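Local coordinates for protein lipocalin allergen (Canis lupus familiaris, PDB 4ODD) that probably binds small, mostly hydrophobic molecules inside a lipocalin beta-barrel and is a secreted dander allergen of the dog, at residues A[83-88]-A[99-104]; A[20-25]-A[111-116]; A[10-15]-A[41-46]. One frame throughout, in Å; residues are numbered along the deposited sequence.

Contact 1 (A[83-88]-A[99-104])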
loop_
_atom_site.group_PDB
_atom_site.type_symbol
_atom_site.label_atom_id
_atom_site.label_comp_id
_atom_site.label_asym_id
_atom_site.label_seq_id
_atom_site.Cartn_x
_atom_site.Cartn_y
_atom_site.Cartn_z
ATOM N N GLY A 83 -13.539 -1.686 -4.510
ATOM C CA GLY A 83 -14.081 -2.752 -3.689
ATOM C C GLY A 83 -13.768 -2.535 -2.229
ATOM O O GLY A 83 -13.363 -1.436 -1.840
ATOM N N GLY A 84 -13.952 -3.581 -1.423
ATOM C CA GLY A 84 -13.674 -3.527 0.001
ATOM C C GLY A 84 -12.224 -3.860 0.272
ATOM O O GLY A 84 -11.629 -4.705 -0.397
ATOM N N ASN A 85 -11.643 -3.163 1.236
ATOM C CA ASN A 85 -10.255 -3.370 1.583
ATOM C C ASN A 85 -10.087 -3.554 3.075
ATOM O O ASN A 85 -10.673 -2.824 3.867
ATOM C CB ASN A 85 -9.396 -2.211 1.086
ATOM C CG ASN A 85 -9.413 -2.081 -0.407
ATOM O OD1 ASN A 85 -8.684 -2.783 -1.106
ATOM N ND2 ASN A 85 -10.246 -1.181 -0.917
ATOM N N TYR A 86 -9.291 -4.548 3.440
ATOM C CA TYR A 86 -8.948 -4.809 4.816
ATOM C C TYR A 86 -7.433 -4.719 4.895
ATOM O O TYR A 86 -6.695 -5.572 4.373
ATOM C CB TYR A 86 -9.491 -6.176 5.245
ATOM C CG TYR A 86 -11.000 -6.255 5.074
ATOM C CD1 TYR A 86 -11.859 -6.174 6.172
ATOM C CD2 TYR A 86 -11.568 -6.361 3.808
ATOM C CE1 TYR A 86 -13.245 -6.211 6.006
ATOM C CE2 TYR A 86 -12.945 -6.397 3.634
ATOM C CZ TYR A 86 -13.773 -6.325 4.728
ATOM O OH TYR A 86 -15.130 -6.361 4.546
ATOM N N PHE A 87 -6.978 -3.651 5.540
ATOM C CA PHE A 87 -5.593 -3.245 5.456
ATOM C C PHE A 87 -4.908 -3.269 6.809
ATOM O O PHE A 87 -5.531 -2.997 7.849
ATOM C CB PHE A 87 -5.517 -1.844 4.834
ATOM C CG PHE A 87 -4.128 -1.350 4.628
ATOM C CD1 PHE A 87 -3.605 -0.354 5.441
ATOM C CD2 PHE A 87 -3.329 -1.887 3.631
ATOM C CE1 PHE A 87 -2.306 0.108 5.251
ATOM C CE2 PHE A 87 -2.031 -1.437 3.441
ATOM C CZ PHE A 87 -1.519 -0.437 4.249
ATOM N N ARG A 88 -3.615 -3.577 6.790
ATOM C CA ARG A 88 -2.834 -3.621 8.008
ATOM C C ARG A 88 -1.437 -3.113 7.753
ATOM O O ARG A 88 -0.846 -3.405 6.723
ATOM C CB ARG A 88 -2.772 -5.049 8.563
ATOM C CG ARG A 88 -4.077 -5.553 9.196
ATOM C CD ARG A 88 -3.846 -6.835 10.010
ATOM N NE ARG A 88 -5.081 -7.507 10.423
ATOM C CZ ARG A 88 -5.893 -7.087 11.393
ATOM N NH1 ARG A 88 -5.634 -5.972 12.057
ATOM N NH2 ARG A 88 -6.986 -7.779 11.692
ATOM N N GLY A 99 2.925 -2.585 4.231
ATOM C CA GLY A 99 1.491 -2.737 4.344
ATOM C C GLY A 99 1.013 -4.023 3.709
ATOM O O GLY A 99 1.661 -4.563 2.795
ATOM N N TYR A 100 -0.119 -4.524 4.198
ATOM C CA TYR A 100 -0.761 -5.680 3.590
ATOM C C TYR A 100 -2.248 -5.445 3.458
ATOM O O TYR A 100 -2.952 -5.267 4.460
ATOM C CB TYR A 100 -0.520 -6.934 4.414
ATOM C CG TYR A 100 -1.107 -8.171 3.787
ATOM C CD1 TYR A 100 -0.740 -8.567 2.506
ATOM C CD2 TYR A 100 -2.018 -8.959 4.479
ATOM C CE1 TYR A 100 -1.287 -9.726 1.935
ATOM C CE2 TYR A 100 -2.557 -10.109 3.915
ATOM C CZ TYR A 100 -2.195 -10.481 2.655
ATOM O OH TYR A 100 -2.736 -11.613 2.113
ATOM N N ASP A 101 -2.723 -5.442 2.217
ATOM C CA ASP A 101 -4.141 -5.245 1.942
ATOM C C ASP A 101 -4.811 -6.535 1.503
ATOM O O ASP A 101 -4.215 -7.378 0.827
ATOM C CB ASP A 101 -4.334 -4.202 0.837
ATOM C CG ASP A 101 -5.786 -3.810 0.655
ATOM O OD1 ASP A 101 -6.479 -3.607 1.672
ATOM O OD2 ASP A 101 -6.229 -3.707 -0.508
ATOM N N VAL A 102 -6.066 -6.692 1.884
ATOM C CA VAL A 102 -6.880 -7.733 1.293
ATOM C C VAL A 102 -8.021 -7.019 0.595
ATOM O O VAL A 102 -8.802 -6.303 1.210
ATOM C CB VAL A 102 -7.425 -8.707 2.353
ATOM C CG1 VAL A 102 -8.365 -9.686 1.708
ATOM C CG2 VAL A 102 -6.286 -9.450 3.037
ATOM N N ASN A 103 -8.109 -7.197 -0.703
ATOM C CA ASN A 103 -9.150 -6.546 -1.460
ATOM C C ASN A 103 -10.192 -7.537 -1.902
ATOM O O ASN A 103 -9.876 -8.679 -2.278
ATOM C CB ASN A 103 -8.557 -5.897 -2.703
ATOM C CG ASN A 103 -9.604 -5.261 -3.560
ATOM O OD1 ASN A 103 -9.960 -5.789 -4.614
ATOM N ND2 ASN A 103 -10.120 -4.132 -3.117
ATOM N N VAL A 104 -11.429 -7.060 -1.906
ATOM C CA VAL A 104 -12.553 -7.866 -2.341
ATOM C C VAL A 104 -13.449 -7.058 -3.300
ATOM O O VAL A 104 -13.937 -5.984 -2.945
ATOM C CB VAL A 104 -13.332 -8.392 -1.083
ATOM C CG1 VAL A 104 -13.781 -7.237 -0.177
ATOM C CG2 VAL A 104 -14.491 -9.279 -1.486
#
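Asn85 and Asn103 face each other as a non-hydrogen-bonded antiparallel pair, and their side chains lean together into a polar cluster. Asn103 ND2 donates to Asn85 OD1 at 2.8 Å. The oxygen lies close to the plane of the Asn103 amide, whereas the donor stands 47° above the plane of the Asn85 carbonyl, so the bond is well directed at the donor but does not follow a lone pair of the acceptor. The Asp101 carboxylate lies beside the same oxygen, its plane turned 31° from the Asn85 amide. Asn85 ND2 is occupied beyond the pair, donating to the backbone oxygens of Gly79 and Tyr81, which holds the amide in its rotation; Asn103 ND2 also reaches Asn82 O.

Backbone bonding is regular. Gly84 with Val104, Tyr86 with Val102 and Arg88 with Tyr100 each exchange two N-H···O=C bonds, for example Tyr86 N to Val102 O at 2.9 Å and Val102 N to Tyr86 O at 2.8 Å. This is the hairpin of strands 84-92 and 96-104, two consecutive staves of the lipocalin barrel. Asn85, Phe87, Asp101 and Asn103 line its inner side, where Phe87 meets Phe52 edge-to-face.

Ring packing occurs on both faces of the sheet. On the inner side Phe87 has CG anti to its N (chi1 -177°), which swings the ring diagonally over the partner strand towards Gly99: CZ comes to 3.8 Å from Gly99 CA, and Asp101 CB sits at the ring edge, while Tyr100 O is a polar neighbour of CD2. On the outer side the Tyr86 ring presents its edge to the neighbouring strand, with CE2 4.0 Å from Val104 CG1 and the carbonyl oxygen of Val102 also at that edge.

Contact 2 (A[20-25]-A[111-116])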
loop_
_atom_site.group_PDB
_atom_site.type_symbol
_atom_site.label_atom_id
_atom_site.label_comp_id
_atom_site.label_asym_id
_atom_site.label_seq_id
_atom_site.Cartn_x
_atom_site.Cartn_y
_atom_site.Cartn_z
ATOM N N VAL A 20 5.555 -3.404 -4.729
ATOM C CA VAL A 20 4.249 -4.010 -4.529
ATOM C C VAL A 20 4.290 -5.438 -5.049
ATOM O O VAL A 20 5.011 -5.747 -6.000
ATOM C CB VAL A 20 3.127 -3.264 -5.287
ATOM C CG1 VAL A 20 2.942 -1.882 -4.740
ATOM C CG2 VAL A 20 3.442 -3.217 -6.764
ATOM N N SER A 21 3.505 -6.305 -4.425
ATOM C CA SER A 21 3.321 -7.654 -4.929
ATOM C C SER A 21 1.860 -8.005 -4.791
ATOM O O SER A 21 1.126 -7.345 -4.061
ATOM C CB SER A 21 4.207 -8.670 -4.183
ATOM O OG SER A 21 3.823 -8.830 -2.821
ATOM N N SER A 22 1.444 -9.042 -5.502
ATOM C CA SER A 22 0.057 -9.471 -5.476
ATOM C C SER A 22 -0.095 -10.908 -5.968
ATOM O O SER A 22 0.722 -11.399 -6.749
ATOM C CB SER A 22 -0.803 -8.540 -6.334
ATOM O OG SER A 22 -2.165 -8.936 -6.281
ATOM N N ASN A 23 -1.141 -11.581 -5.504
ATOM C CA ASN A 23 -1.487 -12.897 -6.027
ATOM C C ASN A 23 -2.090 -12.755 -7.428
ATOM O O ASN A 23 -2.149 -13.718 -8.183
ATOM C CB ASN A 23 -2.449 -13.637 -5.074
ATOM C CG ASN A 23 -3.782 -12.911 -4.892
ATOM O OD1 ASN A 23 -3.892 -11.705 -5.110
ATOM N ND2 ASN A 23 -4.798 -13.649 -4.479
ATOM N N ASN A 24 -2.531 -11.544 -7.761
ATOM C CA ASN A 24 -3.094 -11.261 -9.073
ATOM C C ASN A 24 -2.299 -10.221 -9.866
ATOM O O ASN A 24 -2.518 -9.015 -9.738
ATOM C CB ASN A 24 -4.548 -10.838 -8.949
ATOM C CG ASN A 24 -5.420 -11.935 -8.375
ATOM O OD1 ASN A 24 -6.287 -11.682 -7.520
ATOM N ND2 ASN A 24 -5.198 -13.170 -8.838
ATOM N N LEU A 25 -1.384 -10.704 -10.695
ATOM C CA LEU A 25 -0.545 -9.824 -11.505
ATOM C C LEU A 25 -1.272 -8.707 -12.254
ATOM O O LEU A 25 -0.751 -7.608 -12.377
ATOM C CB LEU A 25 0.305 -10.625 -12.476
ATOM C CG LEU A 25 1.734 -10.836 -11.976
ATOM C CD1 LEU A 25 2.517 -11.644 -12.988
ATOM C CD2 LEU A 25 2.423 -9.501 -11.693
ATOM N N THR A 111 -8.012 -10.281 -3.742
ATOM C CA THR A 111 -6.703 -9.845 -4.210
ATOM C C THR A 111 -5.861 -9.489 -3.007
ATOM O O THR A 111 -6.227 -8.600 -2.242
ATOM C CB THR A 111 -6.829 -8.585 -5.069
ATOM O OG1 THR A 111 -7.904 -8.751 -6.006
ATOM C CG2 THR A 111 -5.520 -8.289 -5.787
ATOM N N LYS A 112 -4.747 -10.193 -2.833
ATOM C CA LYS A 112 -3.796 -9.879 -1.778
ATOM C C LYS A 112 -2.763 -8.896 -2.336
ATOM O O LYS A 112 -2.256 -9.089 -3.440
ATOM C CB LYS A 112 -3.100 -11.148 -1.278
ATOM C CG LYS A 112 -4.034 -12.261 -0.846
ATOM C CD LYS A 112 -3.226 -13.492 -0.455
ATOM C CE LYS A 112 -4.136 -14.664 -0.126
ATOM N NZ LYS A 112 -3.394 -15.812 0.482
ATOM N N VAL A 113 -2.454 -7.845 -1.583
ATOM C CA VAL A 113 -1.480 -6.850 -2.051
ATOM C C VAL A 113 -0.505 -6.494 -0.956
ATOM O O VAL A 113 -0.922 -6.105 0.132
ATOM C CB VAL A 113 -2.159 -5.560 -2.507
ATOM C CG1 VAL A 113 -1.128 -4.586 -3.013
ATOM C CG2 VAL A 113 -3.207 -5.860 -3.570
ATOM N N ALA A 114 0.786 -6.656 -1.231
ATOM C CA ALA A 114 1.806 -6.275 -0.257
ATOM C C ALA A 114 2.568 -5.008 -0.729
ATOM O O ALA A 114 2.871 -4.860 -1.917
ATOM C CB ALA A 114 2.755 -7.450 0.029
ATOM N N LEU A 115 2.847 -4.087 0.187
ATOM C CA LEU A 115 3.544 -2.866 -0.188
ATOM C C LEU A 115 4.699 -2.498 0.718
ATOM O O LEU A 115 4.580 -2.527 1.957
ATOM C CB LEU A 115 2.606 -1.676 -0.214
ATOM C CG LEU A 115 1.377 -1.730 -1.086
ATOM C CD1 LEU A 115 0.174 -1.714 -0.191
ATOM C CD2 LEU A 115 1.393 -0.518 -1.992
ATOM N N LEU A 116 5.809 -2.126 0.079
ATOM C CA LEU A 116 6.927 -1.515 0.768
ATOM C C LEU A 116 6.918 -0.059 0.378
ATOM O O LEU A 116 6.983 0.281 -0.800
ATOM C CB LEU A 116 8.245 -2.166 0.374
ATOM C CG LEU A 116 9.463 -1.600 1.112
ATOM C CD1 LEU A 116 9.167 -1.437 2.591
ATOM C CD2 LEU A 116 10.694 -2.483 0.886
#
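Ser22 and Lys112 meet where the pairing of the two strands runs out. With its OG anti to the backbone N (chi1 -178°), Ser22 swings the hydroxyl across the gap and donates to Lys112 O at 2.8 Å. The same OG accepts from Asn24 N at 3.0 Å, forming an ST turn, so one hydroxyl both ties the strands together and fixes the bend that leads segment 20-25 out of the sheet. Asn23 adds a second grip through its side chain: OD1 takes the N-H of Lys112 at 2.9 Å, from a donor 52° above the amide carbonyl plane. A weak bond from Asn23 N to Lys112 O accompanies it.

Before the bend the pairing is ordinary antiparallel sheet. Ser21 and Ala114 exchange both backbone bonds, and Val20 and Leu115 run alongside each other on the same face, with CG1 of Val20 against CD2 of Leu115.

These strands, 13-22 and 110-118, lie far apart in sequence, and their pairing closes the lipocalin barrel. Outside, helix 125-137 packs on Ser21 and Ala114 through Phe131, and Ser21 OG is hydrogen-bonded to Ser135 OG. On the other face helix 25-28 places Ile28 against Val20 and Ser22, while strand 96-104 continues the sheet beyond strand 110-118.

Contact 3 (A[10-15]-A[41-46]); sequences QVSGPW and INVDIP
Ile41 lies against Trp15 and Val11, and its side chain can be followed from CB along both branches. CB is already 4.0 Å from Trp15 CD1. The CG2 branch, anti to the backbone N, turns to Val11 and comes to 4.2 Å from its CG2. CG1 takes the other direction, anti to the carbonyl carbon (chi1 -65°), and approaches the pyrrole part of the indole; CD1 ends 3.6 Å from Trp15 CD1, with Trp15 NE1 a little farther off. The approach to the ring is oblique.

The indole is itself held in place. Its NE1 donates to Val11 O at 2.8 Å, with the oxygen close to the ring plane and the N-H in the carbonyl plane, an arrangement that fixes the rotation of the ring and ties it back to Val11, in the loop that precedes the strand. Gly13 and Ile41 form an antiparallel hydrogen-bonded pair, exchanging Gly13 N to Ile41 O at 2.7 Å and Ile41 N to Gly13 O at 2.8 Å. One step further out, the role of a backbone acceptor passes to a side chain: Ser12 OG receives the N-H of Val43 at 2.7 Å. Beside this bond Val11 CG2 packs on Val43 CG2, the two side chains set roughly perpendicular.

Gly13, Pro14 and Trp15 form the Gly-X-Trp signature at the start of the first barrel strand of lipocalins. As is usual in the family, an arginine covers the tryptophan: Arg119 makes a cation-pi contact with the ring and bonds to Pro14 O. Around the apolar group, strand 49-57 contributes Met50 and Phe52 to Ile41, strand 96-104 brings Leu97 to both Ile41 and Trp15, and Met92 of strand 84-92 touches Val11.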
loop_
_atom_site.group_PDB
_atom_site.type_symbol
_atom_site.label_atom_id
_atom_site.label_comp_id
_atom_site.label_asym_id
_atom_site.label_seq_id
_atom_site.Cartn_x
_atom_site.Cartn_y
_atom_site.Cartn_z
ATOM N N GLN A 10 2.852 7.137 14.388
ATOM C CA GLN A 10 3.988 7.717 13.692
ATOM C C GLN A 10 3.893 7.704 12.170
ATOM O O GLN A 10 4.789 8.207 11.501
ATOM C CB GLN A 10 5.268 6.989 14.110
ATOM C CG GLN A 10 5.641 7.177 15.567
ATOM C CD GLN A 10 5.819 8.647 15.934
ATOM O OE1 GLN A 10 4.860 9.319 16.327
ATOM N NE2 GLN A 10 7.048 9.154 15.802
ATOM N N VAL A 11 2.838 7.122 11.612
ATOM C CA VAL A 11 2.854 6.873 10.170
ATOM C C VAL A 11 2.423 8.070 9.348
ATOM O O VAL A 11 2.703 8.139 8.152
ATOM C CB VAL A 11 2.002 5.653 9.753
ATOM C CG1 VAL A 11 2.178 4.544 10.740
ATOM C CG2 VAL A 11 0.545 6.023 9.656
ATOM N N SER A 12 1.735 9.009 9.981
ATOM C CA SER A 12 1.242 10.155 9.248
ATOM C C SER A 12 2.378 10.865 8.551
ATOM O O SER A 12 3.471 10.997 9.105
ATOM C CB SER A 12 0.511 11.103 10.175
ATOM O OG SER A 12 -0.811 10.632 10.369
ATOM N N GLY A 13 2.123 11.296 7.322
ATOM C CA GLY A 13 3.128 12.002 6.545
ATOM C C GLY A 13 3.373 11.427 5.166
ATOM O O GLY A 13 2.623 10.581 4.673
ATOM N N PRO A 14 4.447 11.880 4.530
ATOM C CA PRO A 14 4.681 11.521 3.131
ATOM C C PRO A 14 5.162 10.076 3.011
ATOM O O PRO A 14 5.807 9.543 3.935
ATOM C CB PRO A 14 5.787 12.495 2.711
ATOM C CG PRO A 14 6.566 12.745 3.980
ATOM C CD PRO A 14 5.522 12.725 5.092
ATOM N N TRP A 15 4.830 9.439 1.887
ATOM C CA TRP A 15 5.319 8.109 1.589
ATOM C C TRP A 15 5.454 7.952 0.095
ATOM O O TRP A 15 4.714 8.581 -0.671
ATOM C CB TRP A 15 4.349 7.066 2.119
ATOM C CG TRP A 15 4.358 6.965 3.592
ATOM C CD1 TRP A 15 3.397 7.416 4.446
ATOM C CD2 TRP A 15 5.381 6.384 4.403
ATOM N NE1 TRP A 15 3.752 7.146 5.742
ATOM C CE2 TRP A 15 4.967 6.512 5.746
ATOM C CE3 TRP A 15 6.609 5.769 4.127
ATOM C CZ2 TRP A 15 5.736 6.046 6.815
ATOM C CZ3 TRP A 15 7.377 5.312 5.188
ATOM C CH2 TRP A 15 6.936 5.455 6.518
ATOM N N ILE A 41 0.088 9.618 3.885
ATOM C CA ILE A 41 -0.962 9.081 4.724
ATOM C C ILE A 41 -1.279 9.995 5.898
ATOM O O ILE A 41 -0.376 10.561 6.529
ATOM C CB ILE A 41 -0.558 7.720 5.257
ATOM C CG1 ILE A 41 -0.433 6.743 4.091
ATOM C CG2 ILE A 41 -1.567 7.245 6.287
ATOM C CD1 ILE A 41 0.316 5.473 4.440
ATOM N N ASN A 42 -2.570 10.128 6.188
ATOM C CA ASN A 42 -3.037 10.962 7.289
ATOM C C ASN A 42 -3.812 10.131 8.278
ATOM O O ASN A 42 -4.805 9.510 7.917
ATOM C CB ASN A 42 -3.944 12.071 6.774
ATOM C CG ASN A 42 -3.373 12.767 5.580
ATOM O OD1 ASN A 42 -3.353 12.214 4.476
ATOM N ND2 ASN A 42 -2.903 13.990 5.782
ATOM N N VAL A 43 -3.355 10.116 9.522
ATOM C CA VAL A 43 -4.093 9.487 10.614
ATOM C C VAL A 43 -4.873 10.508 11.461
ATOM O O VAL A 43 -4.281 11.402 12.061
ATOM C CB VAL A 43 -3.128 8.720 11.535
ATOM C CG1 VAL A 43 -3.895 7.869 12.537
ATOM C CG2 VAL A 43 -2.186 7.851 10.702
ATOM N N ASP A 44 -6.196 10.378 11.508
ATOM C CA ASP A 44 -7.026 11.222 12.372
ATOM C C ASP A 44 -7.401 10.407 13.606
ATOM O O ASP A 44 -8.501 9.847 13.704
ATOM C CB ASP A 44 -8.271 11.711 11.623
ATOM C CG ASP A 44 -9.116 12.683 12.439
ATOM O OD1 ASP A 44 -8.889 12.816 13.665
ATOM O OD2 ASP A 44 -10.032 13.302 11.853
ATOM N N ILE A 45 -6.441 10.378 14.532
ATOM C CA ILE A 45 -6.405 9.477 15.687
ATOM C C ILE A 45 -7.602 9.549 16.625
ATOM O O ILE A 45 -8.022 8.531 17.157
ATOM C CB ILE A 45 -5.123 9.691 16.518
ATOM C CG1 ILE A 45 -3.884 9.557 15.618
ATOM C CG2 ILE A 45 -5.084 8.718 17.694
ATOM C CD1 ILE A 45 -2.596 10.164 16.194
ATOM N N PRO A 46 -8.132 10.752 16.862
ATOM C CA PRO A 46 -9.405 10.852 17.590
ATOM C C PRO A 46 -10.584 10.233 16.831
ATOM O O PRO A 46 -11.262 9.363 17.368
ATOM C CB PRO A 46 -9.606 12.366 17.736
ATOM C CG PRO A 46 -8.626 12.999 16.769
ATOM C CD PRO A 46 -7.476 12.059 16.722
#

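How the contacts relate
All three contacts belong to one curled antiparallel sheet, the lipocalin barrel. Contacts 1 and 2 are adjoining, with centres about 10 Å apart: strands 96-104 and 110-118 are neighbours, probably joined by hydrogen bonds such as Asn103 N to Thr111 O and Gly99 N to Leu115 O, both 2.8 Å. Contact 1 is nested within the chain loop that contact 2 closes. Contacts 2 and 3 both use strand 13-22, yet their centres are about 22 Å apart, on opposite sides of the chain's centre. Contact 3 lies about 18 Å from contact 1, centre to centre. Contacts 1 and 2 each turn one face to the barrel interior, where lipocalins typically carry ligands.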